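Local atomic coordinates of DUF2179 domain-containing protein (Eubacterium ventriosum, PDB entry 3HLU), a protein that is of unknown function but belongs to the YitT membrane-protein family, this chain being its C-terminal DUF2179 domain, related to GlnB-like domains. Residues 23-28 and 52-57; 35-40 and 46-51. All blocks are in the same frame, centred on the assembly; numbering follows the deposited sequence.

From its N terminus the chain runs through strand 9-14 into helix 18-28, where residues 23-28 supply the first half of interaction 1. It then forms strand 34-40, turns through a short loop and returns along strand 48-54; interaction 2 (35-40 with 46-51) closes this hairpin. The returning strand runs straight on into residues 52-57, which complete interaction 1, so one strand serves both contacts. The small hairpin closure thus lies wholly within the larger loop. Interaction 1 ties a helix to the sheet; interaction 2 joins an outermost strand to its neighbour. Their centres are about 17 Å apart, on opposite sides of the chain's centre.

Interaction 1: 23-28 and 52-57; sequences DRMLQE and CVMRKA
Glu-28 OE1, one helical turn beyond the Met-25 that meets Cys-52 and Met-54, is held by Arg-24 NH2 at 3.2 Å through its syn lone pair, nearly in the guanidinium plane; a second, weak bond comes from Arg-24 NE. This salt bridge lies along the helix, and Arg-24 adds a long, weak ion pair with Glu-68. The contact with the strand is of another kind: small, buried and apolar. Met-25, a selenomethionine, reaches from the helix toward the sheet with CG beside the backbone N (chi1 -85°), and the bend at chi3 turns its methyl group to the strand. There CE lies 3.9 Å from Cys-52 SG and 4.1 Å from Met-54 CE, so that a single methyl meets a sulfur and the tip of a second selenomethionine. Cys-52 and Met-54, two positions apart on the strand, both point toward the helix. Ile-13 of strand 9-14 and Val-62 and Leu-65 of helix 56-67 also pack on Met-25, joining both helices to the sheet. Such a layer of apolar side chains between two helices and one face of a four-stranded antiparallel sheet is characteristic of the ferredoxin-like fold.

Interaction 2: 35-40 and 46-51; sequences MLQAVG and ETEVIM
Leu-36 and Val-49 form a hydrogen-bonded antiparallel pair in which Val-49 N donates to Leu-36 O at 2.7 Å, almost straight at 174° although the donor is tilted from the carbonyl plane. The same oxygen receives a CA-H contact from Glu-48. Two residues further along, Ala-38 N donates to Thr-47 O at 2.9 Å, and beside this bond Ala-38 CB meets Thr-47 CG2 at 3.5 Å. The closely packed part surrounds Leu-36: the selenomethionine Met-51 bends at chi3 and lays its CE against CB and CD2 of the leucine, with the buried Val-49 on the same face. Tyr-12 covers Leu-36 and Val-49 from strand 9-14, while Ile-76 of the second subunit packs on Val-49. The pairing is that of a beta hairpin, strands 34-40 and 48-54, at one margin of the sheet; Val-39 and Gly-40 continue it by antiparallel pairing with a strand of the second subunit. On the other face, Met-35 lays its SE against Ile-50 CG1 near Ala-22 of helix 18-28. Toward the turn this face becomes looser and more open to solvent. Exposed Gln-37 brings NE2 only to 3.9 Å from Glu-48 CG, its amide plane turned 43° from the carboxylate. Glu-48 sets CG beside its backbone N (chi1 -76°) and extends from there; its side chain crosses that of Met-35 at about a right angle, with OE1 3.6 Å from Met-35 CG, and OE1 also forms a salt bridge with Arg-18. With Glu-48 replaced by alanine, Arg-18 would probably lose this charged mate, and the cover over the CG of Met-35 would go with it. Glu-46, still nearer the turn, is exposed and only skirts the amide of Gln-37.

Interaction 1: 23-28 and 52-57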
ATOM      1  N   ASP A  23      11.658 -13.044   2.829  1.00 82.03           N
ATOM      2  CA  ASP A  23      12.411 -14.291   2.922  1.00 84.76           C
ATOM      3  C   ASP A  23      11.780 -15.249   3.925  1.00 85.63           C
ATOM      4  O   ASP A  23      11.599 -16.427   3.627  1.00 86.20           O
ATOM      5  CB  ASP A  23      13.895 -14.047   3.251  1.00 89.27           C
ATOM      6  CG  ASP A  23      14.689 -13.480   2.053  1.00 95.15           C
ATOM      7  OD1 ASP A  23      14.171 -13.491   0.900  1.00 91.18           O
ATOM      8  OD2 ASP A  23      15.838 -13.009   2.275  1.00 98.33           O
ATOM      9  N   ARG A  24      11.435 -14.742   5.102  1.00 84.52           N
ATOM     10  CA  ARG A  24      10.817 -15.572   6.128  1.00 85.39           C
ATOM     11  C   ARG A  24       9.433 -16.060   5.719  1.00 83.87           C
ATOM     12  O   ARG A  24       8.970 -17.098   6.185  1.00 84.96           O
ATOM     13  CB  ARG A  24      10.735 -14.826   7.459  1.00 85.30           C
ATOM     14  CG  ARG A  24      12.084 -14.517   8.072  1.00 89.36           C
ATOM     15  CD  ARG A  24      11.947 -14.011   9.506  1.00 91.16           C
ATOM     16  NE  ARG A  24      11.235 -14.956  10.368  1.00 95.41           N
ATOM     17  CZ  ARG A  24      10.901 -14.709  11.636  1.00100.26           C
ATOM     18  NH1 ARG A  24      11.215 -13.547  12.198  1.00102.13           N
ATOM     19  NH2 ARG A  24      10.248 -15.621  12.348  1.00 98.96           N
HETATM   20  N   MSE A  25       8.766 -15.309   4.852  1.00 81.55           N
HETATM   21  CA  MSE A  25       7.455 -15.715   4.365  1.00 83.29           C
HETATM   22  C   MSE A  25       7.600 -16.951   3.498  1.00 87.04           C
HETATM   23  O   MSE A  25       6.772 -17.870   3.547  1.00 86.10           O
HETATM   24  CB  MSE A  25       6.805 -14.593   3.560  1.00 80.95           C
HETATM   25  CG  MSE A  25       6.067 -13.568   4.400  1.00 79.28           C
HETATM   26 SE   MSE A  25       5.327 -12.132   3.315  0.63 71.73          SE
HETATM   27  CE  MSE A  25       3.616 -12.922   2.839  1.00 76.86           C
ATOM     28  N   LEU A  26       8.673 -16.950   2.705  1.00 87.50           N
ATOM     29  CA  LEU A  26       9.016 -18.045   1.809  1.00 87.46           C
ATOM     30  C   LEU A  26       9.571 -19.260   2.538  1.00 88.86           C
ATOM     31  O   LEU A  26       9.285 -20.392   2.170  1.00 89.85           O
ATOM     32  CB  LEU A  26      10.065 -17.596   0.793  1.00 85.83           C
ATOM     33  CG  LEU A  26      10.781 -18.799   0.161  1.00 88.32           C
ATOM     34  CD1 LEU A  26       9.824 -19.590  -0.739  1.00 87.62           C
ATOM     35  CD2 LEU A  26      12.030 -18.388  -0.617  1.00 85.58           C
ATOM     36  N   GLN A  27      10.397 -19.026   3.548  1.00 90.28           N
ATOM     37  CA  GLN A  27      11.067 -20.125   4.211  1.00 90.08           C
ATOM     38  C   GLN A  27      10.115 -20.841   5.134  1.00 91.01           C
ATOM     39  O   GLN A  27      10.004 -22.064   5.086  1.00 96.22           O
ATOM     40  CB  GLN A  27      12.292 -19.637   4.974  1.00 91.76           C
ATOM     41  CG  GLN A  27      13.534 -19.500   4.089  1.00 99.08           C
ATOM     42  CD  GLN A  27      14.466 -18.379   4.551  1.00105.43           C
ATOM     43  OE1 GLN A  27      14.320 -17.835   5.668  1.00104.96           O
ATOM     44  NE2 GLN A  27      15.420 -18.018   3.688  1.00102.29           N
ATOM     45  N   GLU A  28       9.403 -20.073   5.950  1.00 86.95           N
ATOM     46  CA  GLU A  28       8.662 -20.642   7.062  1.00 85.79           C
ATOM     47  C   GLU A  28       7.183 -20.825   6.791  1.00 89.09           C
ATOM     48  O   GLU A  28       6.504 -21.541   7.529  1.00 89.83           O
ATOM     49  CB  GLU A  28       8.869 -19.792   8.306  1.00 84.86           C
ATOM     50  CG  GLU A  28      10.320 -19.733   8.714  1.00 92.07           C
ATOM     51  CD  GLU A  28      10.656 -18.499   9.522  1.00 96.33           C
ATOM     52  OE1 GLU A  28       9.720 -17.937  10.135  1.00 92.92           O
ATOM     53  OE2 GLU A  28      11.854 -18.102   9.537  1.00 97.18           O
ATOM     54  N   CYS A  52       1.198 -10.553  -2.331  1.00 82.10           N
ATOM     55  CA  CYS A  52       1.001 -11.947  -2.046  1.00 81.37           C
ATOM     56  C   CYS A  52      -0.485 -12.257  -2.009  1.00 85.86           C
ATOM     57  O   CYS A  52      -1.248 -11.597  -1.313  1.00 86.77           O
ATOM     58  CB  CYS A  52       1.666 -12.298  -0.721  1.00 81.03           C
ATOM     59  SG  CYS A  52       1.599 -14.056  -0.293  1.00 84.69           S
ATOM     60  N   VAL A  53      -0.897 -13.255  -2.785  1.00 87.96           N
ATOM     61  CA  VAL A  53      -2.262 -13.752  -2.717  1.00 89.57           C
ATOM     62  C   VAL A  53      -2.298 -14.876  -1.703  1.00 90.10           C
ATOM     63  O   VAL A  53      -1.385 -15.698  -1.646  1.00 90.27           O
ATOM     64  CB  VAL A  53      -2.746 -14.271  -4.068  1.00 90.85           C
ATOM     65  CG1 VAL A  53      -2.672 -13.169  -5.117  1.00 88.89           C
ATOM     66  CG2 VAL A  53      -1.908 -15.471  -4.499  1.00 98.34           C
HETATM   67  N   MSE A  54      -3.346 -14.900  -0.894  1.00 94.53           N
HETATM   68  CA  MSE A  54      -3.383 -15.809   0.233  1.00 95.84           C
HETATM   69  C   MSE A  54      -4.756 -15.840   0.888  1.00 98.17           C
HETATM   70  O   MSE A  54      -5.557 -14.932   0.717  1.00 97.23           O
HETATM   71  CB  MSE A  54      -2.337 -15.387   1.260  1.00 94.03           C
HETATM   72  CG  MSE A  54      -2.751 -14.163   2.068  1.00 99.04           C
HETATM   73 SE   MSE A  54      -1.378 -13.508   3.322  1.00122.27          SE
HETATM   74  CE  MSE A  54      -0.421 -12.263   2.143  1.00 98.53           C
ATOM     75  N   ARG A  55      -5.006 -16.908   1.637  1.00100.38           N
ATOM     76  CA  ARG A  55      -6.248 -17.093   2.366  1.00102.93           C
ATOM     77  C   ARG A  55      -6.130 -16.330   3.685  1.00102.59           C
ATOM     78  O   ARG A  55      -5.014 -16.017   4.111  1.00 98.54           O
ATOM     79  CB  ARG A  55      -6.486 -18.592   2.607  1.00105.31           C
ATOM     80  CG  ARG A  55      -5.939 -19.499   1.489  1.00109.21           C
ATOM     81  CD  ARG A  55      -6.397 -20.952   1.608  1.00111.01           C
ATOM     82  NE  ARG A  55      -7.636 -21.200   0.863  1.00118.36           N
ATOM     83  CZ  ARG A  55      -8.191 -22.402   0.706  1.00121.15           C
ATOM     84  NH1 ARG A  55      -9.323 -22.539   0.014  1.00119.10           N
ATOM     85  NH2 ARG A  55      -7.618 -23.475   1.247  1.00117.53           N
ATOM     86  N   LYS A  56      -7.266 -16.026   4.325  1.00106.25           N
ATOM     87  CA  LYS A  56      -7.280 -15.250   5.579  1.00103.48           C
ATOM     88  C   LYS A  56      -6.526 -15.904   6.754  1.00101.63           C
ATOM     89  O   LYS A  56      -5.953 -15.215   7.599  1.00 98.81           O
ATOM     90  CB  LYS A  56      -8.714 -14.932   6.015  1.00110.35           C
ATOM     91  CG  LYS A  56      -9.672 -14.504   4.887  1.00120.75           C
ATOM     92  CD  LYS A  56     -11.094 -14.209   5.440  1.00126.05           C
ATOM     93  CE  LYS A  56     -12.159 -14.251   4.337  1.00129.90           C
ATOM     94  NZ  LYS A  56     -13.546 -14.355   4.879  1.00127.89           N
ATOM     95  N   ALA A  57      -6.540 -17.226   6.822  1.00102.24           N
ATOM     96  CA  ALA A  57      -5.806 -17.937   7.863  1.00 99.58           C
ATOM     97  C   ALA A  57      -4.323 -17.632   7.764  1.00 96.40           C
ATOM     98  O   ALA A  57      -3.655 -17.386   8.770  1.00 96.48           O
ATOM     99  CB  ALA A  57      -6.031 -19.420   7.736  1.00101.94           C
TER

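Interaction 2: 35-40 and 46-51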
HETATM    1  N   MSE A  35       7.812  -9.133  -5.611  1.00 90.19           N
HETATM    2  CA  MSE A  35       8.273  -7.859  -5.111  1.00 88.82           C
HETATM    3  C   MSE A  35       7.882  -6.744  -6.078  1.00 88.36           C
HETATM    4  O   MSE A  35       8.640  -6.360  -6.957  1.00 91.45           O
HETATM    5  CB  MSE A  35       9.774  -7.889  -4.868  1.00 88.87           C
HETATM    6  CG  MSE A  35      10.176  -6.983  -3.737  1.00 98.36           C
HETATM    7 SE   MSE A  35       9.427  -7.590  -2.037  0.43 89.83          SE
HETATM    8  CE  MSE A  35      10.868  -8.767  -1.522  1.00 85.95           C
ATOM      9  N   LEU A  36       6.665  -6.247  -5.899  1.00 91.22           N
ATOM     10  CA  LEU A  36       6.109  -5.149  -6.680  1.00 90.71           C
ATOM     11  C   LEU A  36       6.736  -3.779  -6.391  1.00 91.60           C
ATOM     12  O   LEU A  36       7.228  -3.501  -5.291  1.00 93.06           O
ATOM     13  CB  LEU A  36       4.604  -5.086  -6.439  1.00 91.98           C
ATOM     14  CG  LEU A  36       3.876  -3.890  -7.042  1.00 97.72           C
ATOM     15  CD1 LEU A  36       4.132  -3.833  -8.544  1.00100.24           C
ATOM     16  CD2 LEU A  36       2.371  -3.951  -6.751  1.00 95.50           C
ATOM     17  N   GLN A  37       6.720  -2.919  -7.399  1.00 94.61           N
ATOM     18  CA  GLN A  37       7.332  -1.601  -7.287  1.00 98.51           C
ATOM     19  C   GLN A  37       6.268  -0.503  -7.365  1.00 94.83           C
ATOM     20  O   GLN A  37       5.466  -0.470  -8.294  1.00 93.60           O
ATOM     21  CB  GLN A  37       8.393  -1.418  -8.375  1.00 99.83           C
ATOM     22  CG  GLN A  37       9.352  -0.274  -8.120  1.00103.98           C
ATOM     23  CD  GLN A  37      10.749  -0.604  -8.596  1.00116.62           C
ATOM     24  OE1 GLN A  37      11.191  -0.125  -9.652  1.00119.83           O
ATOM     25  NE2 GLN A  37      11.451  -1.449  -7.831  1.00114.43           N
ATOM     26  N   ALA A  38       6.264   0.388  -6.378  1.00 90.88           N
ATOM     27  CA  ALA A  38       5.216   1.397  -6.271  1.00 90.12           C
ATOM     28  C   ALA A  38       5.469   2.601  -7.188  1.00 90.09           C
ATOM     29  O   ALA A  38       6.597   2.852  -7.601  1.00 92.16           O
ATOM     30  CB  ALA A  38       5.059   1.845  -4.816  1.00 83.83           C
ATOM     31  N   VAL A  39       4.414   3.330  -7.524  1.00 85.60           N
ATOM     32  CA  VAL A  39       4.578   4.549  -8.282  1.00 82.77           C
ATOM     33  C   VAL A  39       4.731   5.629  -7.245  1.00 81.70           C
ATOM     34  O   VAL A  39       3.756   6.000  -6.593  1.00 81.72           O
ATOM     35  CB  VAL A  39       3.343   4.822  -9.192  1.00 85.70           C
ATOM     36  CG1 VAL A  39       3.397   6.224  -9.821  1.00 82.85           C
ATOM     37  CG2 VAL A  39       3.219   3.737 -10.271  1.00 80.74           C
ATOM     38  N   GLY A  40       5.954   6.109  -7.054  1.00 80.95           N
ATOM     39  CA  GLY A  40       6.177   7.204  -6.121  1.00 81.10           C
ATOM     40  C   GLY A  40       5.846   8.558  -6.722  1.00 79.02           C
ATOM     41  O   GLY A  40       5.535   8.660  -7.902  1.00 80.80           O
ATOM     42  N   GLU A  46      12.324   5.113  -5.717  1.00 97.24           N
ATOM     43  CA  GLU A  46      11.722   3.785  -5.669  1.00100.20           C
ATOM     44  C   GLU A  46      11.350   3.337  -4.247  1.00 97.88           C
ATOM     45  O   GLU A  46      12.040   3.629  -3.258  1.00 95.16           O
ATOM     46  CB  GLU A  46      12.583   2.723  -6.393  1.00102.67           C
ATOM     47  CG  GLU A  46      13.981   3.176  -6.804  1.00103.74           C
ATOM     48  CD  GLU A  46      14.562   2.334  -7.953  1.00113.06           C
ATOM     49  OE1 GLU A  46      14.667   2.868  -9.095  1.00112.20           O
ATOM     50  OE2 GLU A  46      14.905   1.146  -7.712  1.00111.48           O
ATOM     51  N   THR A  47      10.222   2.647  -4.172  1.00 94.98           N
ATOM     52  CA  THR A  47       9.794   1.996  -2.952  1.00 91.87           C
ATOM     53  C   THR A  47       9.150   0.679  -3.396  1.00 89.56           C
ATOM     54  O   THR A  47       8.439   0.614  -4.402  1.00 88.41           O
ATOM     55  CB  THR A  47       8.855   2.917  -2.136  1.00 89.73           C
ATOM     56  OG1 THR A  47       8.406   2.258  -0.941  1.00 86.49           O
ATOM     57  CG2 THR A  47       7.672   3.337  -2.981  1.00 90.48           C
ATOM     58  N   GLU A  48       9.472  -0.390  -2.686  1.00 92.30           N
ATOM     59  CA  GLU A  48       9.037  -1.715  -3.091  1.00 90.70           C
ATOM     60  C   GLU A  48       8.012  -2.236  -2.122  1.00 88.26           C
ATOM     61  O   GLU A  48       8.119  -2.061  -0.910  1.00 87.00           O
ATOM     62  CB  GLU A  48      10.194  -2.691  -3.033  1.00 96.94           C
ATOM     63  CG  GLU A  48      11.217  -2.642  -4.128  1.00103.19           C
ATOM     64  CD  GLU A  48      12.115  -3.868  -4.042  1.00110.88           C
ATOM     65  OE1 GLU A  48      12.458  -4.279  -2.888  1.00101.81           O
ATOM     66  OE2 GLU A  48      12.444  -4.427  -5.121  1.00113.01           O
ATOM     67  N   VAL A  49       7.050  -2.948  -2.668  1.00 85.03           N
ATOM     68  CA  VAL A  49       5.974  -3.488  -1.885  1.00 82.87           C
ATOM     69  C   VAL A  49       5.964  -5.003  -2.086  1.00 82.50           C
ATOM     70  O   VAL A  49       6.278  -5.474  -3.168  1.00 84.72           O
ATOM     71  CB  VAL A  49       4.658  -2.812  -2.338  1.00 81.73           C
ATOM     72  CG1 VAL A  49       3.451  -3.720  -2.174  1.00 80.36           C
ATOM     73  CG2 VAL A  49       4.483  -1.488  -1.619  1.00 74.70           C
ATOM     74  N   ILE A  50       5.651  -5.765  -1.039  1.00 79.07           N
ATOM     75  CA  ILE A  50       5.437  -7.205  -1.188  1.00 80.26           C
ATOM     76  C   ILE A  50       3.985  -7.493  -1.555  1.00 78.65           C
ATOM     77  O   ILE A  50       3.067  -7.133  -0.826  1.00 77.65           O
ATOM     78  CB  ILE A  50       5.772  -8.006   0.099  1.00 77.92           C
ATOM     79  CG1 ILE A  50       7.194  -7.752   0.570  1.00 75.08           C
ATOM     80  CG2 ILE A  50       5.571  -9.490  -0.119  1.00 74.45           C
ATOM     81  CD1 ILE A  50       7.462  -8.344   1.920  1.00 74.78           C
HETATM   82  N   MSE A  51       3.788  -8.155  -2.692  1.00 83.09           N
HETATM   83  CA  MSE A  51       2.474  -8.632  -3.090  1.00 83.61           C
HETATM   84  C   MSE A  51       2.329 -10.141  -2.875  1.00 84.03           C
HETATM   85  O   MSE A  51       3.218 -10.920  -3.195  1.00 83.79           O
HETATM   86  CB  MSE A  51       2.207  -8.279  -4.540  1.00 85.74           C
HETATM   87  CG  MSE A  51       1.014  -8.990  -5.127  1.00 89.14           C
HETATM   88 SE   MSE A  51       0.679  -8.222  -6.880  0.41110.05          SE
HETATM   89  CE  MSE A  51       2.424  -7.355  -7.176  1.00 88.47           C
TER